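Local coordinates for protein arylsulfatase (Pseudoalteromonas sp. MB47, PDB 7AJ0) that probably removes sulfate groups by hydrolysis from fucoidan, a sulfated algal polysaccharide, as a calcium-containing sulfatase that assembles into a hexamer, at residues 50-55 with 148-153; 441-446 with 464-469. All coordinates share one frame; numbering follows the deposited sequence.

Contact 1: 50-55 with 148-153; sequences RKPNVL and VGYKTA
Tyr150 meets 50-55 with the far end of its ring, and its hydroxyl gives the hydrogen bond across the contact, OH to O of Pro52, at 2.8 Å. The acceptor lies at the ring's edge, near its plane; for its part, the hydroxyl approaches in the carbonyl plane with a C=O...O angle of 149°. Lys51 flanks the same hydroxyl: its CB comes within 3.2 Å of Tyr150 OH, and its CD passes CE1 at 3.8 Å, the two side chains crossing at about a right angle. These residues lie just ahead of strands 53-59 and 151-155, both parallel to strand 262-267 between them in the central sheet of the sulfatase domain, an alkaline-phosphatase-like fold. Tyr150 thus reaches across the entry to that middle strand, touching Tyr263. At Tyr150 a phenylalanine would keep the ring but would probably leave the Pro52 carbonyl without this donor. Just before Tyr150, Gly149 takes a positive phi (101°) as C-prime residue of the Schellman motif ending helix 141-146. With CG anti to the carbonyl carbon (chi1 -69°) and the chain extended beyond it, Lys51 carries NZ past Val148, 3.6 Å from CG2, to a hydrogen bond with Gly388 O.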
loop_
_atom_site.group_PDB
_atom_site.type_symbol
_atom_site.label_atom_id
_atom_site.label_comp_id
_atom_site.label_asym_id
_atom_site.label_seq_id
_atom_site.Cartn_x
_atom_site.Cartn_y
_atom_site.Cartn_z
ATOM N N ARG A 50 -52.262 -20.875 -25.675
ATOM C CA ARG A 50 -50.989 -21.561 -25.861
ATOM C C ARG A 50 -50.016 -21.104 -24.782
ATOM O O ARG A 50 -50.273 -20.142 -24.051
ATOM C CB ARG A 50 -50.413 -21.315 -27.260
ATOM C CG ARG A 50 -50.076 -19.861 -27.586
ATOM C CD ARG A 50 -49.412 -19.779 -28.957
ATOM N NE ARG A 50 -48.942 -18.440 -29.298
ATOM C CZ ARG A 50 -49.592 -17.590 -30.091
ATOM N NH1 ARG A 50 -50.759 -17.921 -30.633
ATOM N NH2 ARG A 50 -49.067 -16.399 -30.342
ATOM N N LYS A 51 -48.891 -21.815 -24.692
ATOM C CA LYS A 51 -47.894 -21.526 -23.674
ATOM C C LYS A 51 -47.313 -20.129 -23.875
ATOM O O LYS A 51 -47.353 -19.579 -24.978
ATOM C CB LYS A 51 -46.781 -22.570 -23.716
ATOM C CG LYS A 51 -47.209 -23.954 -23.256
ATOM C CD LYS A 51 -46.125 -24.984 -23.538
ATOM C CE LYS A 51 -46.552 -26.381 -23.114
ATOM N NZ LYS A 51 -45.604 -27.420 -23.608
ATOM N N PRO A 52 -46.765 -19.536 -22.817
ATOM C CA PRO A 52 -46.261 -18.164 -22.921
ATOM C C PRO A 52 -44.932 -18.071 -23.650
ATOM O O PRO A 52 -44.144 -19.018 -23.695
ATOM C CB PRO A 52 -46.106 -17.734 -21.455
ATOM C CG PRO A 52 -45.864 -19.010 -20.721
ATOM C CD PRO A 52 -46.681 -20.058 -21.438
ATOM N N ASN A 53 -44.702 -16.898 -24.236
ATOM C CA ASN A 53 -43.410 -16.568 -24.806
ATOM C C ASN A 53 -42.468 -16.090 -23.704
ATOM O O ASN A 53 -42.896 -15.609 -22.651
ATOM C CB ASN A 53 -43.531 -15.470 -25.863
ATOM C CG ASN A 53 -44.712 -15.669 -26.787
ATOM O OD1 ASN A 53 -44.856 -16.714 -27.419
ATOM N ND2 ASN A 53 -45.566 -14.656 -26.873
ATOM N N VAL A 54 -41.172 -16.223 -23.959
ATOM C CA VAL A 54 -40.145 -15.671 -23.088
ATOM C C VAL A 54 -39.201 -14.844 -23.946
ATOM O O VAL A 54 -38.754 -15.302 -25.003
ATOM C CB VAL A 54 -39.367 -16.764 -22.331
ATOM C CG1 VAL A 54 -38.293 -16.127 -21.457
ATOM C CG2 VAL A 54 -40.311 -17.610 -21.492
ATOM N N LEU A 55 -38.917 -13.625 -23.504
ATOM C CA LEU A 55 -37.933 -12.759 -24.132
ATOM C C LEU A 55 -36.886 -12.422 -23.083
ATOM O O LEU A 55 -37.202 -11.786 -22.072
ATOM C CB LEU A 55 -38.582 -11.487 -24.683
ATOM C CG LEU A 55 -37.630 -10.441 -25.262
ATOM C CD1 LEU A 55 -36.923 -10.962 -26.501
ATOM C CD2 LEU A 55 -38.389 -9.154 -25.570
ATOM N N VAL A 148 -41.414 -29.084 -27.709
ATOM C CA VAL A 148 -42.813 -28.972 -27.314
ATOM C C VAL A 148 -43.481 -27.798 -28.021
ATOM O O VAL A 148 -44.443 -27.216 -27.505
ATOM C CB VAL A 148 -42.956 -28.832 -25.784
ATOM C CG1 VAL A 148 -42.288 -30.002 -25.081
ATOM C CG2 VAL A 148 -42.376 -27.507 -25.308
ATOM N N GLY A 149 -42.978 -27.439 -29.198
ATOM C CA GLY A 149 -43.671 -26.515 -30.069
ATOM C C GLY A 149 -43.184 -25.084 -30.061
ATOM O O GLY A 149 -43.759 -24.253 -30.777
ATOM N N TYR A 150 -42.158 -24.761 -29.282
ATOM C CA TYR A 150 -41.595 -23.421 -29.306
ATOM C C TYR A 150 -40.725 -23.228 -30.542
ATOM O O TYR A 150 -40.045 -24.153 -30.993
ATOM C CB TYR A 150 -40.750 -23.162 -28.054
ATOM C CG TYR A 150 -41.533 -22.785 -26.820
ATOM C CD1 TYR A 150 -42.200 -23.746 -26.075
ATOM C CD2 TYR A 150 -41.592 -21.467 -26.389
ATOM C CE1 TYR A 150 -42.914 -23.405 -24.944
ATOM C CE2 TYR A 150 -42.301 -21.117 -25.260
ATOM C CZ TYR A 150 -42.960 -22.089 -24.540
ATOM O OH TYR A 150 -43.667 -21.741 -23.414
ATOM N N LYS A 151 -40.755 -22.018 -31.094
ATOM C CA LYS A 151 -39.725 -21.561 -32.023
ATOM C C LYS A 151 -38.659 -20.848 -31.194
ATOM O O LYS A 151 -38.948 -19.843 -30.534
ATOM C CB LYS A 151 -40.302 -20.641 -33.092
ATOM C CG LYS A 151 -41.257 -21.333 -34.063
ATOM C CD LYS A 151 -40.550 -22.360 -34.954
ATOM C CE LYS A 151 -39.686 -21.699 -36.025
ATOM N NZ LYS A 151 -38.957 -22.703 -36.857
ATOM N N THR A 152 -37.442 -21.377 -31.208
ATOM C CA THR A 152 -36.380 -20.938 -30.315
ATOM C C THR A 152 -35.258 -20.289 -31.110
ATOM O O THR A 152 -34.869 -20.784 -32.172
ATOM C CB THR A 152 -35.833 -22.120 -29.511
ATOM O OG1 THR A 152 -35.244 -23.075 -30.403
ATOM C CG2 THR A 152 -36.949 -22.796 -28.732
ATOM N N ALA A 153 -34.734 -19.183 -30.590
ATOM C CA ALA A 153 -33.692 -18.456 -31.294
ATOM C C ALA A 153 -32.784 -17.743 -30.308
ATOM O O ALA A 153 -33.216 -17.310 -29.237
ATOM C CB ALA A 153 -34.286 -17.432 -32.273
#

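Contact 2: 441-446 with 464-469; sequences FKVFNT and APWVFN
This is an apolar contact between two strands of different sheets and the residues that lead into them, made by side chains alone, in the C-terminal part of the chain. Strand 442-446 pairs with 456-460, whereas strand 466-469 is the outermost strand, within this chain, of a four-stranded antiparallel sheet. The segments come nearest at their starts, where the CA atoms of Phe441 and Pro465 are 5.2 Å apart, and two pairs of side chains fill the approach.

In the first, the Phe441 ring turns back to the proline although its CB leaves the backbone away from 464-469. CG stands anti to the carbonyl carbon (chi1 -55°), and the side of the ring formed by CD1 and CE1 meets the pyrrolidine obliquely, CE1 lying 3.7 Å from Pro465 CG.

The second pair is a CH-pi contact. Val443 points toward 464-469 and sets CG2 over one face of the Trp466 indole, 4.0 Å from the centroid of the six-membered ring and 18° off its normal. The methyl is displaced toward the rim, nearly equidistant from CD2 and CE3. CG1, anti to the backbone N (chi1 163°), continues along the benzo ring to CZ3 at 4.0 Å, and both methyls lie over the same face of the indole. The indole's polar atom is satisfied across a subunit boundary: Trp466 NE1 bonds to Ser456 O of a neighbouring subunit, another copy of this protein, whose Phe457 meets the tryptophan ring and packs on Val443, tying this pair into the hexamer.

On the Phe441 side, helix 489-505 covers the contact, with Met496 against the phenylalanine and Met489 against Pro465, while strand 437-440 lies beside 466-469, its Ile439 touching Pro465 and its His440 touching Trp466.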
loop_
_atom_site.group_PDB
_atom_site.type_symbol
_atom_site.label_atom_id
_atom_site.label_comp_id
_atom_site.label_asym_id
_atom_site.label_seq_id
_atom_site.Cartn_x
_atom_site.Cartn_y
_atom_site.Cartn_z
ATOM N N PHE A 441 -13.925 -17.685 0.342
ATOM C CA PHE A 441 -12.867 -18.642 0.633
ATOM C C PHE A 441 -11.616 -18.387 -0.192
ATOM O O PHE A 441 -10.532 -18.831 0.199
ATOM C CB PHE A 441 -13.378 -20.064 0.396
ATOM C CG PHE A 441 -14.631 -20.382 1.164
ATOM C CD1 PHE A 441 -14.564 -20.844 2.467
ATOM C CD2 PHE A 441 -15.878 -20.198 0.589
ATOM C CE1 PHE A 441 -15.717 -21.127 3.177
ATOM C CE2 PHE A 441 -17.033 -20.478 1.295
ATOM C CZ PHE A 441 -16.952 -20.943 2.590
ATOM N N LYS A 442 -11.745 -17.677 -1.309
ATOM C CA LYS A 442 -10.615 -17.177 -2.084
ATOM C C LYS A 442 -10.965 -15.769 -2.539
ATOM O O LYS A 442 -12.114 -15.494 -2.899
ATOM C CB LYS A 442 -10.300 -18.083 -3.274
ATOM C CG LYS A 442 -9.708 -19.430 -2.864
ATOM C CD LYS A 442 -9.446 -20.330 -4.062
ATOM C CE LYS A 442 -8.810 -21.647 -3.631
ATOM N NZ LYS A 442 -8.536 -22.535 -4.796
ATOM N N VAL A 443 -9.975 -14.880 -2.517
ATOM C CA VAL A 443 -10.198 -13.448 -2.672
ATOM C C VAL A 443 -9.360 -12.925 -3.828
ATOM O O VAL A 443 -8.160 -13.209 -3.913
ATOM C CB VAL A 443 -9.861 -12.692 -1.371
ATOM C CG1 VAL A 443 -9.691 -11.203 -1.634
ATOM C CG2 VAL A 443 -10.944 -12.939 -0.334
ATOM N N PHE A 444 -9.994 -12.154 -4.709
ATOM C CA PHE A 444 -9.277 -11.443 -5.757
ATOM C C PHE A 444 -8.676 -10.164 -5.185
ATOM O O PHE A 444 -9.368 -9.386 -4.520
ATOM C CB PHE A 444 -10.210 -11.107 -6.918
ATOM C CG PHE A 444 -10.615 -12.297 -7.737
ATOM C CD1 PHE A 444 -11.700 -13.073 -7.369
ATOM C CD2 PHE A 444 -9.918 -12.633 -8.885
ATOM C CE1 PHE A 444 -12.078 -14.164 -8.125
ATOM C CE2 PHE A 444 -10.292 -13.722 -9.647
ATOM C CZ PHE A 444 -11.373 -14.489 -9.265
ATOM N N ASN A 445 -7.392 -9.947 -5.443
ATOM C CA ASN A 445 -6.676 -8.772 -4.960
ATOM C C ASN A 445 -6.079 -8.062 -6.166
ATOM O O ASN A 445 -5.328 -8.669 -6.936
ATOM C CB ASN A 445 -5.598 -9.170 -3.952
ATOM C CG ASN A 445 -5.200 -8.024 -3.046
ATOM O OD1 ASN A 445 -6.015 -7.515 -2.275
ATOM N ND2 ASN A 445 -3.940 -7.621 -3.126
ATOM N N THR A 446 -6.416 -6.787 -6.331
ATOM C CA THR A 446 -6.105 -6.043 -7.544
ATOM C C THR A 446 -4.938 -5.096 -7.303
ATOM O O THR A 446 -4.963 -4.296 -6.361
ATOM C CB THR A 446 -7.333 -5.260 -8.018
ATOM O OG1 THR A 446 -8.458 -6.145 -8.111
ATOM C CG2 THR A 446 -7.071 -4.625 -9.375
ATOM N N ALA A 464 -9.727 -17.519 8.863
ATOM C CA ALA A 464 -11.176 -17.502 8.736
ATOM C C ALA A 464 -11.590 -17.008 7.359
ATOM O O ALA A 464 -10.974 -16.080 6.820
ATOM C CB ALA A 464 -11.809 -16.598 9.809
ATOM N N PRO A 465 -12.621 -17.606 6.761
ATOM C CA PRO A 465 -13.182 -17.030 5.533
ATOM C C PRO A 465 -13.635 -15.599 5.773
ATOM O O PRO A 465 -14.109 -15.248 6.855
ATOM C CB PRO A 465 -14.367 -17.947 5.213
ATOM C CG PRO A 465 -14.047 -19.232 5.886
ATOM C CD PRO A 465 -13.295 -18.865 7.136
ATOM N N TRP A 466 -13.474 -14.766 4.750
ATOM C CA TRP A 466 -13.945 -13.391 4.841
ATOM C C TRP A 466 -15.468 -13.372 4.794
ATOM O O TRP A 466 -16.090 -14.125 4.042
ATOM C CB TRP A 466 -13.378 -12.546 3.704
ATOM C CG TRP A 466 -11.894 -12.360 3.756
ATOM C CD1 TRP A 466 -10.992 -13.134 4.422
ATOM C CD2 TRP A 466 -11.141 -11.325 3.117
ATOM N NE1 TRP A 466 -9.721 -12.648 4.232
ATOM C CE2 TRP A 466 -9.785 -11.537 3.436
ATOM C CE3 TRP A 466 -11.480 -10.239 2.306
ATOM C CZ2 TRP A 466 -8.770 -10.705 2.971
ATOM C CZ3 TRP A 466 -10.472 -9.413 1.846
ATOM C CH2 TRP A 466 -9.132 -9.650 2.181
ATOM N N VAL A 467 -16.068 -12.507 5.609
ATOM C CA VAL A 467 -17.518 -12.399 5.695
ATOM C C VAL A 467 -17.906 -10.930 5.636
ATOM O O VAL A 467 -17.349 -10.104 6.369
ATOM C CB VAL A 467 -18.073 -13.048 6.977
ATOM C CG1 VAL A 467 -19.578 -12.853 7.050
ATOM C CG2 VAL A 467 -17.719 -14.527 7.021
ATOM N N PHE A 468 -18.851 -10.610 4.757
ATOM C CA PHE A 468 -19.447 -9.288 4.663
ATOM C C PHE A 468 -20.956 -9.429 4.809
ATOM O O PHE A 468 -21.579 -10.202 4.072
ATOM C CB PHE A 468 -19.133 -8.616 3.321
ATOM C CG PHE A 468 -17.669 -8.491 3.024
ATOM C CD1 PHE A 468 -16.987 -9.517 2.391
ATOM C CD2 PHE A 468 -16.978 -7.340 3.360
ATOM C CE1 PHE A 468 -15.640 -9.402 2.110
ATOM C CE2 PHE A 468 -15.630 -7.217 3.081
ATOM C CZ PHE A 468 -14.961 -8.250 2.455
ATOM N N ASN A 469 -21.539 -8.700 5.753
ATOM C CA ASN A 469 -22.990 -8.517 5.778
ATOM C C ASN A 469 -23.335 -7.542 4.660
ATOM O O ASN A 469 -23.101 -6.337 4.776
ATOM C CB ASN A 469 -23.454 -8.001 7.133
ATOM C CG ASN A 469 -24.964 -7.833 7.208
ATOM O OD1 ASN A 469 -25.618 -7.490 6.223
ATOM N ND2 ASN A 469 -25.524 -8.073 8.385
#

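How the contacts relate
Both contacts are partly buried, each joining two buried and two partly exposed residues, and they lie on opposite sides of the chain's centre, their centres about 41 Å apart. They share no strand or sheet. Contact 1 bridges two strands of one large mixed sheet that are separated by a third, just before they begin; contact 2 joins the starts of strands from two small antiparallel sheets and the residues before them. The chemistry follows the place: a tyrosine and a lysine reach backbone carbonyls around contact 1, while rings, a proline and a valine make contact 2 wholly apolar. Contact 1 is touched by no other chain of the assembly, whereas contact 2 borders two neighbouring subunits.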